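Local coordinates for putative ABC transporter, periplasmic binding protein, amino acid (PDB 2YLN) that probably captures L-cystine in the periplasm, as the solute-binding receptor of an ABC transporter for amino acids, at residues A[61-64]-A[70-73]. The protein carries 1 engineered substitution. Sequence-based numbering, arbitrary orientation.
Sequences VGTE and FTYH. With CYS (cysteine), chain C.
T71 gives its hydroxyl proton to T63, with 2.7 Å between T71 OG1 and T63 OG1, the one hydrogen bond that joins 61-64 to 70-73. Each threonine holds its OG1 anti to the backbone N (chi1 -162° in T63, 169° in T71), which turns the two hydroxyls toward one another; T71 OG1 also lies 3.6 Å from the methyl CG2 of T63. Both threonines are buried, and each hydroxyl has a further partner: T63 OG1 also bonds to A121 O, and T71 OG1 to the backbone N of G65, tying the turn after the strand to the same pair. The methyl CG2 of T71 lies 4.3 Å from E64 CB, a loose contact at the base of the glutamate. From there the extended E64 chain carries its carboxylate to the bound cysteine, whose amino N is 2.7 Å from E64 OE1 and makes a weak bond to OE2. The backbone N of E64 is hydrogen-bonded to N122 OD1. F70 and T71 form a classic beta bulge opposite Y67. The contact thus joins the end of strand 58-63, in the mixed sheet between 97-102 and 119-120, to the middle strand of the small antiparallel sheet, with helix 82-94 touching T71 through V84.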
ATOM      1  N   VAL A  61       1.051  14.283  -0.974  1.00  4.95           N
ATOM      2  CA  VAL A  61       1.058  12.833  -1.084  1.00  4.68           C
ATOM      3  C   VAL A  61       0.085  12.241  -0.103  1.00  4.54           C
ATOM      4  O   VAL A  61       0.257  12.426   1.107  1.00  6.00           O
ATOM      5  CB  VAL A  61       2.458  12.247  -0.899  1.00  5.22           C
ATOM      6  CG1 VAL A  61       2.441  10.721  -0.987  1.00  6.19           C
ATOM      7  CG2 VAL A  61       3.425  12.875  -1.879  1.00  8.27           C
ATOM      8  N   GLY A  62      -0.883  11.476  -0.566  1.00  4.43           N
ATOM      9  CA  GLY A  62      -1.751  10.738   0.304  1.00  4.40           C
ATOM     10  C   GLY A  62      -1.112   9.422   0.763  1.00  3.68           C
ATOM     11  O   GLY A  62      -0.511   8.692  -0.023  1.00  4.20           O
ATOM     12  N   THR A  63      -1.250   9.171   2.065  1.00  4.10           N
ATOM     13  CA  THR A  63      -0.736   7.949   2.677  1.00  4.16           C
ATOM     14  C   THR A  63      -1.467   7.728   3.972  1.00  3.86           C
ATOM     15  O   THR A  63      -1.998   8.675   4.551  1.00  4.75           O
ATOM     16  CB  THR A  63       0.823   8.085   2.863  1.00  4.73           C
ATOM     17  OG1 THR A  63       1.409   6.793   3.054  1.00  4.76           O
ATOM     18  CG2 THR A  63       1.195   8.942   4.023  1.00  5.65           C
ATOM     19  N   GLU A  64      -1.521   6.514   4.462  1.00  4.24           N
ATOM     20  CA  GLU A  64      -2.307   6.212   5.677  1.00  4.17           C
ATOM     21  C   GLU A  64      -1.670   6.655   6.948  1.00  4.28           C
ATOM     22  O   GLU A  64      -2.341   7.185   7.831  1.00  5.26           O
ATOM     23  CB  GLU A  64      -2.625   4.722   5.790  1.00  4.10           C
ATOM     24  CG  GLU A  64      -3.623   4.168   4.760  1.00  4.45           C
ATOM     25  CD  GLU A  64      -3.828   2.697   4.949  1.00  4.63           C
ATOM     26  OE1 GLU A  64      -2.989   1.939   4.411  1.00  4.54           O
ATOM     27  OE2 GLU A  64      -4.715   2.287   5.713  1.00  6.22           O
ATOM     28  N   PHE A  70       4.957  -0.039   5.927  1.00  4.05           N
ATOM     29  CA  PHE A  70       4.896   0.769   4.708  1.00  4.21           C
ATOM     30  C   PHE A  70       4.731   2.260   4.992  1.00  4.34           C
ATOM     31  O   PHE A  70       5.288   3.092   4.239  1.00  4.40           O
ATOM     32  CB  PHE A  70       3.753   0.264   3.810  1.00  3.82           C
ATOM     33  CG  PHE A  70       3.956  -1.132   3.347  1.00  4.24           C
ATOM     34  CD1 PHE A  70       4.987  -1.508   2.483  1.00  4.23           C
ATOM     35  CD2 PHE A  70       3.116  -2.197   3.706  1.00  5.08           C
ATOM     36  CE1 PHE A  70       5.137  -2.769   2.008  1.00  4.86           C
ATOM     37  CE2 PHE A  70       3.259  -3.481   3.199  1.00  5.41           C
ATOM     38  CZ  PHE A  70       4.266  -3.771   2.316  1.00  5.48           C
ATOM     39  N   THR A  71       3.873   2.628   5.949  1.00  4.63           N
ATOM     40  CA  THR A  71       3.518   4.024   6.165  1.00  4.29           C
ATOM     41  C   THR A  71       2.942   4.062   7.584  1.00  4.83           C
ATOM     42  O   THR A  71       1.815   3.593   7.813  1.00  5.97           O
ATOM     43  CB  THR A  71       2.540   4.507   5.101  1.00  4.55           C
ATOM     44  OG1 THR A  71       2.046   5.795   5.526  1.00  4.82           O
ATOM     45  CG2 THR A  71       1.395   3.623   4.803  1.00  6.08           C
ATOM     46  N   TYR A  72       3.763   4.534   8.529  1.00  4.80           N
ATOM     47  CA  TYR A  72       3.387   4.430   9.947  1.00  6.28           C
ATOM     48  C   TYR A  72       4.158   5.426  10.755  1.00  5.76           C
ATOM     49  O   TYR A  72       5.089   6.025  10.262  1.00  6.90           O
ATOM     50  CB  TYR A  72       3.652   2.957  10.455  1.00  6.69           C
ATOM     51  CG  TYR A  72       5.095   2.558  10.582  1.00  6.29           C
ATOM     52  CD1 TYR A  72       5.793   2.145   9.479  1.00  5.91           C
ATOM     53  CD2 TYR A  72       5.734   2.652  11.771  1.00  7.87           C
ATOM     54  CE1 TYR A  72       7.123   1.774   9.598  1.00  6.96           C
ATOM     55  CE2 TYR A  72       7.082   2.338  11.891  1.00  8.77           C
ATOM     56  CZ  TYR A  72       7.789   1.933  10.783  1.00  7.52           C
ATOM     57  OH  TYR A  72       9.132   1.549  10.865  1.00 10.58           O
ATOM     58  N   HIS A  73       3.782   5.592  12.026  1.00  7.14           N
ATOM     59  CA  HIS A  73       4.542   6.428  12.908  1.00  8.32           C
ATOM     60  C   HIS A  73       5.394   5.611  13.827  1.00  8.45           C
ATOM     61  O   HIS A  73       4.934   4.653  14.425  1.00 10.02           O
ATOM     62  CB  HIS A  73       3.613   7.326  13.754  1.00  9.14           C
ATOM     63  CG  HIS A  73       2.931   8.385  12.945  1.00 10.19           C
ATOM     64  ND1 HIS A  73       3.377   9.699  12.855  1.00 13.91           N
ATOM     65  CD2 HIS A  73       1.926   8.290  12.088  1.00 11.89           C
ATOM     66  CE1 HIS A  73       2.614  10.341  11.987  1.00 14.36           C
ATOM     67  NE2 HIS A  73       1.678   9.527  11.553  1.00 12.56           N
TER
HETATM   68  N   CYS C 600      -3.658  -0.650   5.025  0.80  4.38           N
HETATM   69  CA  CYS C 600      -5.056  -0.826   4.563  0.80  3.93           C
HETATM   70  C   CYS C 600      -5.480  -2.268   4.890  0.80  5.08           C
HETATM   71  O   CYS C 600      -4.648  -2.995   5.493  0.80  4.72           O
HETATM   72  CB  CYS C 600      -5.148  -0.584   3.080  0.80  4.87           C
HETATM   73  SG  CYS C 600      -4.176  -1.836   2.132  0.80  5.50           S
HETATM   74  OXT CYS C 600      -6.603  -2.573   4.540  0.80  7.44           O